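Local structure of phenazine-1-carboxylate N-methyltransferase (Pseudomonas aeruginosa, 2IP2) at residues 275-280 against 299-304; 167-172 against 234-239; 115-120 against 290-295. The protein transfers a methyl group from S-adenosyl-L-methionine to phenazine-1-carboxylate, giving 5-methyl-phenazine-1-carboxylate on the route to the virulence pigment pyocyanin. All coordinates share one frame; numbering follows the deposited sequence.

Interaction 1: 275-280 against 299-304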
ATOM      1  N   ILE A 275     -22.201  -0.480  -1.566  1.00 33.59           N
ATOM      2  CA  ILE A 275     -21.630   0.843  -1.488  1.00 35.45           C
ATOM      3  C   ILE A 275     -22.749   1.828  -1.073  1.00 37.10           C
ATOM      4  O   ILE A 275     -23.796   1.878  -1.713  1.00 36.09           O
ATOM      5  CB  ILE A 275     -21.018   1.254  -2.880  1.00 35.77           C
ATOM      6  CG1 ILE A 275     -20.112   0.181  -3.487  1.00 37.96           C
ATOM      7  CG2 ILE A 275     -20.328   2.573  -2.811  1.00 37.63           C
ATOM      8  CD1 ILE A 275     -18.839  -0.134  -2.690  1.00 42.74           C
ATOM      9  N   SER A 276     -22.562   2.543   0.036  1.00 38.17           N
ATOM     10  CA  SER A 276     -23.413   3.678   0.376  1.00 40.26           C
ATOM     11  C   SER A 276     -23.265   4.721  -0.746  1.00 41.82           C
ATOM     12  O   SER A 276     -22.193   5.301  -0.920  1.00 42.58           O
ATOM     13  CB  SER A 276     -23.022   4.232   1.739  0.50 40.33           C
ATOM     14  OG  SER A 276     -23.045   3.206   2.732  0.50 40.54           O
ATOM     15  N   ALA A 277     -24.330   4.918  -1.521  1.00 43.18           N
ATOM     16  CA  ALA A 277     -24.353   5.876  -2.646  1.00 44.41           C
ATOM     17  C   ALA A 277     -23.997   7.335  -2.290  1.00 45.05           C
ATOM     18  O   ALA A 277     -23.401   8.021  -3.099  1.00 45.91           O
ATOM     19  CB  ALA A 277     -25.691   5.822  -3.361  1.00 45.40           C
ATOM     20  N   SER A 278     -24.345   7.797  -1.089  1.00 46.10           N
ATOM     21  CA  SER A 278     -24.008   9.159  -0.697  1.00 47.35           C
ATOM     22  C   SER A 278     -22.561   9.246  -0.238  1.00 47.04           C
ATOM     23  O   SER A 278     -21.708   9.628  -1.038  1.00 48.96           O
ATOM     24  CB  SER A 278     -24.991   9.761   0.328  1.00 47.11           C
ATOM     25  OG  SER A 278     -25.239   8.870   1.410  1.00 49.59           O
ATOM     26  N   GLU A 279     -22.270   8.904   1.015  1.00 45.45           N
ATOM     27  CA  GLU A 279     -20.887   9.055   1.510  1.00 43.87           C
ATOM     28  C   GLU A 279     -20.208   7.699   1.743  1.00 40.06           C
ATOM     29  O   GLU A 279     -20.060   7.253   2.876  1.00 39.96           O
ATOM     30  CB  GLU A 279     -20.837   9.904   2.786  1.00 45.29           C
ATOM     31  CG  GLU A 279     -20.908  11.423   2.565  1.00 49.79           C
ATOM     32  CD  GLU A 279     -19.612  12.034   2.006  1.00 56.56           C
ATOM     33  OE1 GLU A 279     -18.501  11.459   2.241  1.00 55.29           O
ATOM     34  OE2 GLU A 279     -19.725  13.117   1.345  1.00 59.48           O
ATOM     35  N   PRO A 280     -19.721   7.066   0.675  1.00 37.45           N
ATOM     36  CA  PRO A 280     -19.250   5.697   0.878  1.00 35.06           C
ATOM     37  C   PRO A 280     -17.989   5.616   1.751  1.00 34.34           C
ATOM     38  O   PRO A 280     -17.118   6.533   1.708  1.00 33.37           O
ATOM     39  CB  PRO A 280     -18.905   5.241  -0.543  1.00 34.03           C
ATOM     40  CG  PRO A 280     -18.500   6.502  -1.265  1.00 36.67           C
ATOM     41  CD  PRO A 280     -19.452   7.555  -0.690  1.00 37.46           C
ATOM     42  N   HIS A 299     -19.946  -4.043  -7.137  1.00 38.09           N
ATOM     43  CA  HIS A 299     -20.901  -3.998  -6.032  1.00 38.01           C
ATOM     44  C   HIS A 299     -22.102  -3.096  -6.388  1.00 37.63           C
ATOM     45  O   HIS A 299     -21.989  -2.155  -7.188  1.00 39.51           O
ATOM     46  CB  HIS A 299     -20.202  -3.585  -4.719  1.00 37.62           C
ATOM     47  CG  HIS A 299     -19.169  -4.571  -4.232  1.00 40.16           C
ATOM     48  ND1 HIS A 299     -19.483  -5.859  -3.858  1.00 42.03           N
ATOM     49  CD2 HIS A 299     -17.839  -4.444  -4.017  1.00 42.74           C
ATOM     50  CE1 HIS A 299     -18.394  -6.493  -3.465  1.00 43.03           C
ATOM     51  NE2 HIS A 299     -17.381  -5.651  -3.536  1.00 43.66           N
ATOM     52  N   ARG A 300     -23.282  -3.420  -5.845  1.00 35.70           N
ATOM     53  CA  ARG A 300     -24.430  -2.529  -5.931  1.00 33.15           C
ATOM     54  C   ARG A 300     -24.425  -1.510  -4.812  1.00 31.34           C
ATOM     55  O   ARG A 300     -23.828  -1.704  -3.772  1.00 31.99           O
ATOM     56  CB  ARG A 300     -25.713  -3.338  -5.824  1.00 31.62           C
ATOM     57  CG  ARG A 300     -26.147  -4.055  -7.128  1.00 34.34           C
ATOM     58  CD  ARG A 300     -27.555  -4.571  -6.949  1.00 34.44           C
ATOM     59  NE  ARG A 300     -28.152  -5.076  -8.187  1.00 37.27           N
ATOM     60  CZ  ARG A 300     -28.005  -6.327  -8.615  1.00 40.27           C
ATOM     61  NH1 ARG A 300     -27.251  -7.188  -7.920  1.00 39.10           N
ATOM     62  NH2 ARG A 300     -28.605  -6.723  -9.731  1.00 41.30           N
ATOM     63  N   THR A 301     -25.138  -0.410  -4.990  1.00 31.63           N
ATOM     64  CA  THR A 301     -25.346   0.457  -3.858  1.00 30.08           C
ATOM     65  C   THR A 301     -26.372  -0.235  -2.968  1.00 30.75           C
ATOM     66  O   THR A 301     -27.179  -1.091  -3.420  1.00 29.24           O
ATOM     67  CB  THR A 301     -25.906   1.847  -4.249  1.00 31.77           C
ATOM     68  OG1 THR A 301     -27.161   1.674  -4.913  1.00 29.51           O
ATOM     69  CG2 THR A 301     -24.902   2.647  -5.129  1.00 28.95           C
ATOM     70  N   THR A 302     -26.331   0.127  -1.710  1.00 29.73           N
ATOM     71  CA  THR A 302     -27.293  -0.364  -0.719  1.00 32.05           C
ATOM     72  C   THR A 302     -28.709  -0.067  -1.193  1.00 32.43           C
ATOM     73  O   THR A 302     -29.591  -0.944  -1.135  1.00 29.78           O
ATOM     74  CB  THR A 302     -27.065   0.332   0.632  1.00 33.17           C
ATOM     75  OG1 THR A 302     -25.703   0.120   1.054  1.00 33.23           O
ATOM     76  CG2 THR A 302     -28.041  -0.213   1.691  1.00 33.06           C
ATOM     77  N   GLU A 303     -28.916   1.183  -1.635  1.00 33.47           N
ATOM     78  CA  GLU A 303     -30.204   1.605  -2.218  1.00 35.95           C
ATOM     79  C   GLU A 303     -30.664   0.672  -3.342  1.00 34.17           C
ATOM     80  O   GLU A 303     -31.822   0.267  -3.367  1.00 36.10           O
ATOM     81  CB  GLU A 303     -30.140   3.063  -2.716  1.00 34.68           C
ATOM     82  CG  GLU A 303     -31.477   3.554  -3.328  1.00 41.53           C
ATOM     83  CD  GLU A 303     -31.689   5.103  -3.258  1.00 43.88           C
ATOM     84  OE1 GLU A 303     -30.704   5.859  -3.509  1.00 48.96           O
ATOM     85  OE2 GLU A 303     -32.849   5.549  -2.965  1.00 47.82           O
ATOM     86  N   GLU A 304     -29.783   0.369  -4.292  1.00 33.60           N
ATOM     87  CA  GLU A 304     -30.111  -0.547  -5.379  1.00 32.36           C
ATOM     88  C   GLU A 304     -30.552  -1.896  -4.800  1.00 32.06           C
ATOM     89  O   GLU A 304     -31.465  -2.520  -5.341  1.00 31.27           O
ATOM     90  CB  GLU A 304     -28.939  -0.725  -6.351  1.00 33.10           C
ATOM     91  CG  GLU A 304     -28.569   0.539  -7.193  1.00 32.93           C
ATOM     92  CD  GLU A 304     -27.284   0.405  -8.088  1.00 36.39           C
ATOM     93  OE1 GLU A 304     -26.271  -0.245  -7.711  1.00 36.89           O
ATOM     94  OE2 GLU A 304     -27.270   0.987  -9.199  1.00 43.45           O
TER
HETATM   95  O   HOH W   1     -25.573   2.039   3.054  1.00 31.15           O
HETATM   96  O   HOH W   2     -27.205   3.907  -1.331  1.00 26.06           O

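Interaction 2: 167-172 against 234-239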
ATOM      1  N   ARG A 167     -32.121 -20.835  16.526  1.00 41.12           N
ATOM      2  CA  ARG A 167     -32.602 -21.884  17.440  1.00 43.18           C
ATOM      3  C   ARG A 167     -33.981 -22.351  16.974  1.00 43.61           C
ATOM      4  O   ARG A 167     -34.920 -21.547  16.782  1.00 43.76           O
ATOM      5  CB  ARG A 167     -32.676 -21.418  18.907  1.00 43.56           C
ATOM      6  CG  ARG A 167     -31.354 -21.410  19.656  1.00 44.87           C
ATOM      7  CD  ARG A 167     -31.434 -20.709  21.021  1.00 46.88           C
ATOM      8  NE  ARG A 167     -32.074 -19.395  20.864  1.00 53.94           N
ATOM      9  CZ  ARG A 167     -32.721 -18.728  21.818  1.00 55.99           C
ATOM     10  NH1 ARG A 167     -32.827 -19.235  23.050  1.00 56.83           N
ATOM     11  NH2 ARG A 167     -33.263 -17.547  21.529  1.00 55.87           N
ATOM     12  N   GLY A 168     -34.066 -23.650  16.730  1.00 44.32           N
ATOM     13  CA  GLY A 168     -35.332 -24.270  16.376  1.00 44.22           C
ATOM     14  C   GLY A 168     -35.623 -24.115  14.910  1.00 44.25           C
ATOM     15  O   GLY A 168     -36.457 -24.839  14.397  1.00 46.00           O
ATOM     16  N   ARG A 169     -34.926 -23.201  14.227  1.00 42.65           N
ATOM     17  CA  ARG A 169     -35.330 -22.810  12.880  1.00 41.15           C
ATOM     18  C   ARG A 169     -34.620 -23.557  11.744  1.00 37.73           C
ATOM     19  O   ARG A 169     -33.617 -24.231  11.952  1.00 37.49           O
ATOM     20  CB  ARG A 169     -35.291 -21.281  12.699  1.00 42.19           C
ATOM     21  CG  ARG A 169     -36.285 -20.519  13.622  1.00 46.44           C
ATOM     22  CD  ARG A 169     -35.877 -19.053  13.769  1.00 50.99           C
ATOM     23  NE  ARG A 169     -36.638 -18.305  14.784  1.00 55.81           N
ATOM     24  CZ  ARG A 169     -36.453 -18.388  16.111  1.00 57.33           C
ATOM     25  NH1 ARG A 169     -35.534 -19.196  16.642  1.00 56.16           N
ATOM     26  NH2 ARG A 169     -37.208 -17.664  16.925  1.00 58.07           N
ATOM     27  N   SER A 170     -35.174 -23.447  10.547  1.00 35.21           N
ATOM     28  CA  SER A 170     -34.576 -24.077   9.370  1.00 33.58           C
ATOM     29  C   SER A 170     -34.022 -22.975   8.426  1.00 31.64           C
ATOM     30  O   SER A 170     -34.622 -21.920   8.259  1.00 30.81           O
ATOM     31  CB  SER A 170     -35.619 -24.961   8.643  1.00 32.62           C
ATOM     32  OG  SER A 170     -36.693 -24.215   8.079  1.00 33.48           O
ATOM     33  N   PHE A 171     -32.895 -23.225   7.791  1.00 29.86           N
ATOM     34  CA  PHE A 171     -32.457 -22.259   6.811  1.00 28.29           C
ATOM     35  C   PHE A 171     -32.126 -22.914   5.481  1.00 26.60           C
ATOM     36  O   PHE A 171     -31.953 -24.138   5.429  1.00 26.84           O
ATOM     37  CB  PHE A 171     -31.264 -21.470   7.353  1.00 28.33           C
ATOM     38  CG  PHE A 171     -30.049 -22.310   7.605  1.00 28.27           C
ATOM     39  CD1 PHE A 171     -29.126 -22.543   6.570  1.00 30.04           C
ATOM     40  CD2 PHE A 171     -29.837 -22.906   8.859  1.00 28.72           C
ATOM     41  CE1 PHE A 171     -28.011 -23.299   6.759  1.00 32.59           C
ATOM     42  CE2 PHE A 171     -28.689 -23.670   9.090  1.00 28.68           C
ATOM     43  CZ  PHE A 171     -27.770 -23.879   8.039  1.00 30.94           C
ATOM     44  N   VAL A 172     -32.028 -22.094   4.422  1.00 25.04           N
ATOM     45  CA  VAL A 172     -31.619 -22.563   3.072  1.00 25.80           C
ATOM     46  C   VAL A 172     -30.504 -21.646   2.604  1.00 28.07           C
ATOM     47  O   VAL A 172     -30.700 -20.429   2.496  1.00 28.15           O
ATOM     48  CB  VAL A 172     -32.822 -22.592   2.048  1.00 27.18           C
ATOM     49  CG1 VAL A 172     -32.388 -23.001   0.622  1.00 27.15           C
ATOM     50  CG2 VAL A 172     -33.948 -23.504   2.528  1.00 27.47           C
ATOM     51  N   GLY A 234     -38.450 -22.930   4.322  1.00 30.23           N
ATOM     52  CA  GLY A 234     -37.346 -22.439   5.131  1.00 29.62           C
ATOM     53  C   GLY A 234     -37.839 -21.251   5.926  1.00 28.93           C
ATOM     54  O   GLY A 234     -38.627 -20.471   5.425  1.00 29.75           O
ATOM     55  N   ASP A 235     -37.377 -21.124   7.160  1.00 28.96           N
ATOM     56  CA  ASP A 235     -37.565 -19.902   7.961  1.00 29.12           C
ATOM     57  C   ASP A 235     -36.621 -18.775   7.519  1.00 29.03           C
ATOM     58  O   ASP A 235     -37.008 -17.592   7.505  1.00 27.91           O
ATOM     59  CB  ASP A 235     -37.379 -20.187   9.457  1.00 29.50           C
ATOM     60  CG  ASP A 235     -38.373 -21.244   9.971  1.00 33.29           C
ATOM     61  OD1 ASP A 235     -39.592 -21.085   9.694  1.00 34.74           O
ATOM     62  OD2 ASP A 235     -37.912 -22.202  10.606  1.00 34.86           O
ATOM     63  N   ILE A 236     -35.386 -19.150   7.177  1.00 28.33           N
ATOM     64  CA  ILE A 236     -34.378 -18.139   6.799  1.00 29.21           C
ATOM     65  C   ILE A 236     -33.718 -18.568   5.460  1.00 28.31           C
ATOM     66  O   ILE A 236     -33.172 -19.687   5.369  1.00 29.25           O
ATOM     67  CB  ILE A 236     -33.310 -17.986   7.907  1.00 29.19           C
ATOM     68  CG1 ILE A 236     -33.951 -17.491   9.207  1.00 28.39           C
ATOM     69  CG2 ILE A 236     -32.215 -16.997   7.436  1.00 30.02           C
ATOM     70  CD1 ILE A 236     -33.136 -17.740  10.465  1.00 29.19           C
ATOM     71  N   TYR A 237     -33.780 -17.693   4.454  1.00 26.25           N
ATOM     72  CA  TYR A 237     -33.153 -17.905   3.118  1.00 26.45           C
ATOM     73  C   TYR A 237     -31.957 -16.960   3.022  1.00 26.82           C
ATOM     74  O   TYR A 237     -32.125 -15.751   2.948  1.00 27.36           O
ATOM     75  CB  TYR A 237     -34.135 -17.608   1.981  1.00 27.04           C
ATOM     76  CG  TYR A 237     -35.107 -18.780   1.862  1.00 25.99           C
ATOM     77  CD1 TYR A 237     -36.094 -18.992   2.840  1.00 28.78           C
ATOM     78  CD2 TYR A 237     -35.000 -19.681   0.793  1.00 23.82           C
ATOM     79  CE1 TYR A 237     -36.950 -20.114   2.731  1.00 28.34           C
ATOM     80  CE2 TYR A 237     -35.857 -20.779   0.683  1.00 27.02           C
ATOM     81  CZ  TYR A 237     -36.823 -20.982   1.662  1.00 26.85           C
ATOM     82  OH  TYR A 237     -37.651 -22.106   1.568  1.00 29.64           O
ATOM     83  N   LEU A 238     -30.769 -17.554   3.006  1.00 27.07           N
ATOM     84  CA  LEU A 238     -29.491 -16.802   3.016  1.00 25.92           C
ATOM     85  C   LEU A 238     -29.042 -16.694   1.584  1.00 26.34           C
ATOM     86  O   LEU A 238     -28.908 -17.722   0.896  1.00 26.27           O
ATOM     87  CB  LEU A 238     -28.491 -17.635   3.798  1.00 26.88           C
ATOM     88  CG  LEU A 238     -28.883 -17.936   5.236  1.00 25.91           C
ATOM     89  CD1 LEU A 238     -28.120 -19.190   5.689  1.00 28.08           C
ATOM     90  CD2 LEU A 238     -28.777 -16.718   6.146  1.00 27.68           C
ATOM     91  N   LEU A 239     -28.811 -15.453   1.132  1.00 26.12           N
ATOM     92  CA  LEU A 239     -28.357 -15.108  -0.203  1.00 27.28           C
ATOM     93  C   LEU A 239     -26.997 -14.408  -0.030  1.00 27.43           C
ATOM     94  O   LEU A 239     -26.949 -13.198   0.106  1.00 25.49           O
ATOM     95  CB  LEU A 239     -29.375 -14.127  -0.882  1.00 25.17           C
ATOM     96  CG  LEU A 239     -30.533 -14.774  -1.665  1.00 31.56           C
ATOM     97  CD1 LEU A 239     -31.244 -15.866  -0.852  1.00 33.16           C
ATOM     98  CD2 LEU A 239     -31.552 -13.711  -2.186  1.00 29.77           C
TER
HETATM   99  O   HOH W   3     -38.421 -23.536  12.771  1.00 49.71           O

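Interaction 3: 115-120 against 290-295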
ATOM      1  N   GLU A 115      -3.677  -0.573 -17.737  1.00 23.55           N
ATOM      2  CA  GLU A 115      -4.175  -1.202 -18.955  1.00 25.12           C
ATOM      3  C   GLU A 115      -5.601  -1.787 -18.694  1.00 24.64           C
ATOM      4  O   GLU A 115      -6.510  -1.728 -19.571  1.00 25.92           O
ATOM      5  CB  GLU A 115      -3.230  -2.289 -19.479  0.50 24.75           C
ATOM      6  CG  GLU A 115      -3.746  -3.022 -20.738  0.50 25.18           C
ATOM      7  CD  GLU A 115      -2.801  -4.107 -21.253  0.50 27.70           C
ATOM      8  OE1 GLU A 115      -1.695  -4.268 -20.685  0.50 32.20           O
ATOM      9  OE2 GLU A 115      -3.154  -4.813 -22.234  0.50 24.35           O
ATOM     10  N   ALA A 116      -5.802  -2.301 -17.479  1.00 23.83           N
ATOM     11  CA  ALA A 116      -7.061  -2.915 -17.038  1.00 22.75           C
ATOM     12  C   ALA A 116      -8.177  -1.874 -17.022  1.00 22.56           C
ATOM     13  O   ALA A 116      -9.234  -2.090 -17.619  1.00 22.31           O
ATOM     14  CB  ALA A 116      -6.878  -3.584 -15.649  1.00 22.33           C
ATOM     15  N   LEU A 117      -7.962  -0.736 -16.358  1.00 21.66           N
ATOM     16  CA  LEU A 117      -9.041   0.242 -16.237  1.00 21.82           C
ATOM     17  C   LEU A 117      -9.352   0.939 -17.576  1.00 22.98           C
ATOM     18  O   LEU A 117     -10.483   1.420 -17.776  1.00 24.36           O
ATOM     19  CB  LEU A 117      -8.697   1.339 -15.178  1.00 20.75           C
ATOM     20  CG  LEU A 117      -8.816   0.727 -13.743  1.00 21.14           C
ATOM     21  CD1 LEU A 117      -7.899   1.348 -12.662  1.00 23.08           C
ATOM     22  CD2 LEU A 117     -10.332   0.619 -13.306  1.00 22.51           C
ATOM     23  N   LEU A 118      -8.357   1.029 -18.441  1.00 25.49           N
ATOM     24  CA  LEU A 118      -8.573   1.561 -19.810  1.00 25.80           C
ATOM     25  C   LEU A 118      -9.370   0.546 -20.656  1.00 26.05           C
ATOM     26  O   LEU A 118     -10.471   0.844 -21.149  1.00 26.78           O
ATOM     27  CB  LEU A 118      -7.217   1.824 -20.459  1.00 25.81           C
ATOM     28  CG  LEU A 118      -6.363   3.045 -20.026  1.00 27.11           C
ATOM     29  CD1 LEU A 118      -5.141   3.304 -20.898  1.00 32.09           C
ATOM     30  CD2 LEU A 118      -7.185   4.330 -19.960  1.00 30.62           C
ATOM     31  N   SER A 119      -8.842  -0.664 -20.782  1.00 24.90           N
ATOM     32  CA  SER A 119      -9.399  -1.668 -21.723  1.00 25.77           C
ATOM     33  C   SER A 119     -10.713  -2.317 -21.212  1.00 25.60           C
ATOM     34  O   SER A 119     -11.563  -2.810 -21.982  1.00 24.82           O
ATOM     35  CB  SER A 119      -8.343  -2.748 -22.005  1.00 26.52           C
ATOM     36  OG  SER A 119      -8.179  -3.580 -20.851  1.00 26.01           O
ATOM     37  N   GLY A 120     -10.854  -2.388 -19.898  1.00 24.82           N
ATOM     38  CA  GLY A 120     -11.933  -3.175 -19.321  1.00 25.41           C
ATOM     39  C   GLY A 120     -11.637  -4.643 -19.055  1.00 24.42           C
ATOM     40  O   GLY A 120     -12.482  -5.329 -18.486  1.00 23.96           O
ATOM     41  N   HIS A 290     -11.174  -3.341  -6.569  1.00 20.66           N
ATOM     42  CA  HIS A 290     -10.521  -4.643  -6.529  1.00 20.42           C
ATOM     43  C   HIS A 290     -11.373  -5.732  -7.205  1.00 21.00           C
ATOM     44  O   HIS A 290     -10.841  -6.603  -7.942  1.00 20.30           O
ATOM     45  CB  HIS A 290     -10.266  -5.043  -5.081  1.00 19.46           C
ATOM     46  CG  HIS A 290      -9.736  -6.443  -4.947  1.00 21.42           C
ATOM     47  ND1 HIS A 290      -8.535  -6.840  -5.522  1.00 22.15           N
ATOM     48  CD2 HIS A 290     -10.240  -7.539  -4.321  1.00 22.95           C
ATOM     49  CE1 HIS A 290      -8.310  -8.111  -5.214  1.00 22.44           C
ATOM     50  NE2 HIS A 290      -9.330  -8.562  -4.496  1.00 24.21           N
ATOM     51  N   LEU A 291     -12.693  -5.692  -6.984  1.00 21.51           N
ATOM     52  CA  LEU A 291     -13.598  -6.676  -7.618  1.00 23.33           C
ATOM     53  C   LEU A 291     -13.522  -6.630  -9.150  1.00 22.97           C
ATOM     54  O   LEU A 291     -13.511  -7.681  -9.816  1.00 23.59           O
ATOM     55  CB  LEU A 291     -15.044  -6.495  -7.100  1.00 22.72           C
ATOM     56  CG  LEU A 291     -16.076  -7.568  -7.468  1.00 28.02           C
ATOM     57  CD1 LEU A 291     -15.500  -8.969  -7.260  1.00 32.14           C
ATOM     58  CD2 LEU A 291     -17.295  -7.422  -6.592  1.00 29.79           C
ATOM     59  N   PHE A 292     -13.445  -5.415  -9.711  1.00 23.06           N
ATOM     60  CA  PHE A 292     -13.174  -5.253 -11.103  1.00 23.55           C
ATOM     61  C   PHE A 292     -11.796  -5.852 -11.467  1.00 23.27           C
ATOM     62  O   PHE A 292     -11.668  -6.621 -12.436  1.00 21.34           O
ATOM     63  CB  PHE A 292     -13.213  -3.761 -11.551  1.00 23.39           C
ATOM     64  CG  PHE A 292     -12.594  -3.583 -12.909  1.00 25.70           C
ATOM     65  CD1 PHE A 292     -13.298  -4.001 -14.058  1.00 27.07           C
ATOM     66  CD2 PHE A 292     -11.243  -3.137 -13.036  1.00 24.49           C
ATOM     67  CE1 PHE A 292     -12.674  -3.941 -15.320  1.00 28.21           C
ATOM     68  CE2 PHE A 292     -10.622  -3.047 -14.267  1.00 23.42           C
ATOM     69  CZ  PHE A 292     -11.340  -3.459 -15.438  1.00 24.51           C
ATOM     70  N   MET A 293     -10.776  -5.489 -10.675  1.00 22.35           N
ATOM     71  CA  MET A 293      -9.374  -5.850 -11.024  1.00 22.77           C
ATOM     72  C   MET A 293      -9.241  -7.373 -11.025  1.00 23.34           C
ATOM     73  O   MET A 293      -8.501  -7.927 -11.845  1.00 24.47           O
ATOM     74  CB  MET A 293      -8.378  -5.218 -10.056  1.00 22.43           C
ATOM     75  CG  MET A 293      -6.862  -5.216 -10.534  1.00 20.93           C
ATOM     76  SD  MET A 293      -6.778  -4.237 -12.044  1.00 22.41           S
ATOM     77  CE  MET A 293      -7.339  -2.587 -11.553  1.00 28.31           C
ATOM     78  N   ALA A 294     -10.012  -8.045 -10.160  1.00 23.14           N
ATOM     79  CA  ALA A 294      -9.899  -9.503 -10.037  1.00 24.81           C
ATOM     80  C   ALA A 294     -10.728 -10.247 -11.101  1.00 25.09           C
ATOM     81  O   ALA A 294     -10.250 -11.154 -11.728  1.00 25.41           O
ATOM     82  CB  ALA A 294     -10.311  -9.955  -8.689  1.00 21.67           C
ATOM     83  N   CYS A 295     -11.966  -9.820 -11.319  1.00 26.69           N
ATOM     84  CA  CYS A 295     -12.856 -10.633 -12.141  1.00 27.84           C
ATOM     85  C   CYS A 295     -13.996  -9.856 -12.797  1.00 29.03           C
ATOM     86  O   CYS A 295     -15.049 -10.474 -13.137  1.00 28.84           O
ATOM     87  CB  CYS A 295     -13.468 -11.707 -11.260  1.00 27.82           C
ATOM     88  SG  CYS A 295     -14.539 -11.070  -9.963  1.00 34.14           S
TER

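Interaction 1: 275-280 against 299-304
Ile275 meets His299 with its longer branch. CG1 of Ile275 lies 4.0 Å from CB of His299, and the two side chains cross at about a right angle. The contact is made by the aliphatic root of the histidine, not by its imidazole. Chi1 of Ile275 is -49°, which sets CG1 beside the backbone N and opposite the carbonyl carbon. The same side chain also packs on Ser284 and Val285 of helix 282-295, and on Arg63 of the second subunit.

Ala277 points its CB toward Thr301. This CB touches the methyl CG2 of Thr301 at 3.7 Å. Thr301 divides its two branches between two tasks. At chi1 60° the hydroxyl OG1 sits between the backbone N and the carbonyl carbon, where it accepts a bond from Glu304 N. The methyl is left to face Ala277. In return, Thr301 N donates to Glu304 OE1 on the anti side of the carboxylate, at 3.0 Å. This pair of bonds is a capping box, with Thr301 as the N-cap of helix 302-311.

A single backbone bridge between Ile275 and Thr301 joins the segments. In the O-methyltransferase domain it ties the loop between strand 267-272 and helix 282-295 to the start of helix 302-311. Ile275 N donates to Arg300 O at 3.0 Å and 164°. Thr302 N donates to Ile275 O at 3.1 Å, from well above the carbonyl plane. CA of Thr301 also approaches Ile275 O, at 3.0 Å.

A water between the segments accepts from both Ala277 N and Glu303 N. Thr302 OG1 is hydrogen-bonded to Thr274 OG1. The guanidinium of Arg300 turns elsewhere and binds the carbonyls of Ile243 and Leu246.

Interaction 2: 167-172 against 234-239
Strands 170-172 and 236-239 run parallel, 4.7 Å apart at closest approach and 28° between directions, with Phe171 bridged to Ile236 and Val172 to Tyr237. Ile236 N donates to Ser170 O, Val172 N to Ile236 O at 2.8 Å, and Leu238 N to Val172 O.

Val172 lies alongside Tyr237 and points the same way. Its CB sits over one face of the ring, 4.2 Å from the centroid, in a CH-pi contact. CG2 reaches CE2 of the same ring. The phenol oxygen of Tyr237 accepts from Gly234 N and is also hydrogen-bonded to Pro231 O.

These are adjacent central strands of the Rossmann-like sheet of class I methyltransferases. Phe171 and Ile236 occupy the other face of the sheet from Val172 and Tyr237. CB of Phe171 meets CB of Ile236 at 4.1 Å. At chi1 64° the Phe171 ring leans away from Ile236, yet CD1 touches Leu238 CD1 at 3.6 Å. Helix 180-188 packs against both Phe171 and Leu238.

Just before strand 236-239, Asp235 OD2 accepts from Ser170 N at 3.0 Å on its anti side, 20° out of the carboxylate plane. A water bound to Gly168 O donates to the same oxygen. Asp235 N in turn donates to Ser170 OG at 3.3 Å. The aliphatic part of Arg169 lies against Asp235, with CB 3.5 Å from OD2.

Interaction 3: 115-120 against 290-295
Phe292 pushes the far edge of its ring against the end of helix 113-119. CZ of Phe292 lies 3.3 Å from Ala116 O, and CE1 lies 3.5 Å from Gly120 O. Both carbonyl oxygens sit at the ring edge, near its plane, which is consistent with weakly polar C-H...O approaches. Ala116 O also takes the helical bond from Gly120 N. Chi1 of Phe292 is 166°, with CG opposite the backbone N, which carries the ring out toward the other helix.

Leu117 meets the same ring from another direction. Its CD2 is 3.8 Å from CE2 of Phe292, and the two side chains approach at a slant. CB of Ala116 completes the group at 4.0 Å from that CE2.

Helices 113-119 and 282-295 of the O-methyltransferase domain meet here, on a side that also contacts the second subunit. The axes of segments 115-119 and 290-295 stand at 91° and come within 10.5 Å. Met293 spans part of this distance. Its chain bends at chi2 and chi3, both near 60°, and this curls the thioether back to Ala116. SD of Met293 lies 3.7 Å from CB of Ala116. The terminal CE reaches CD1 of Leu117 at 4.1 Å.

Gly120, the first residue after the helix, has positive phi, and its carbonyl oxygen lies at the Phe292 edge. Just before it, Ser119 OG and Ser119 N both donate to Glu115 O, from opposite faces of its plane.

Ser53 and Arg57 of the second subunit donate to Leu117 O, in keeping with the homodimer. Arg60 of that subunit packs on Phe292, and its Val27 packs on Leu117.

All three contacts lie in the O-methyltransferase domain. Interactions 1 and 3 are neighbours, with centres about 20 Å apart, and touch where His299 packs on Leu291. Helix 282-295 supplies one segment of interaction 3. In sequence 115-120 comes before 275-280, and 290-295 falls between 275-280 and 299-304, so the two contacts cross. Interaction 2 lies in the central sheet, about 27 Å from interaction 1 and 36 Å from interaction 3, centre to centre. It is nested inside the loop closed by interaction 3. Interaction 2 thus sits in the sheet core, where no other chain touches its segments, whereas interactions 1 and 3 lie where the second subunit comes near.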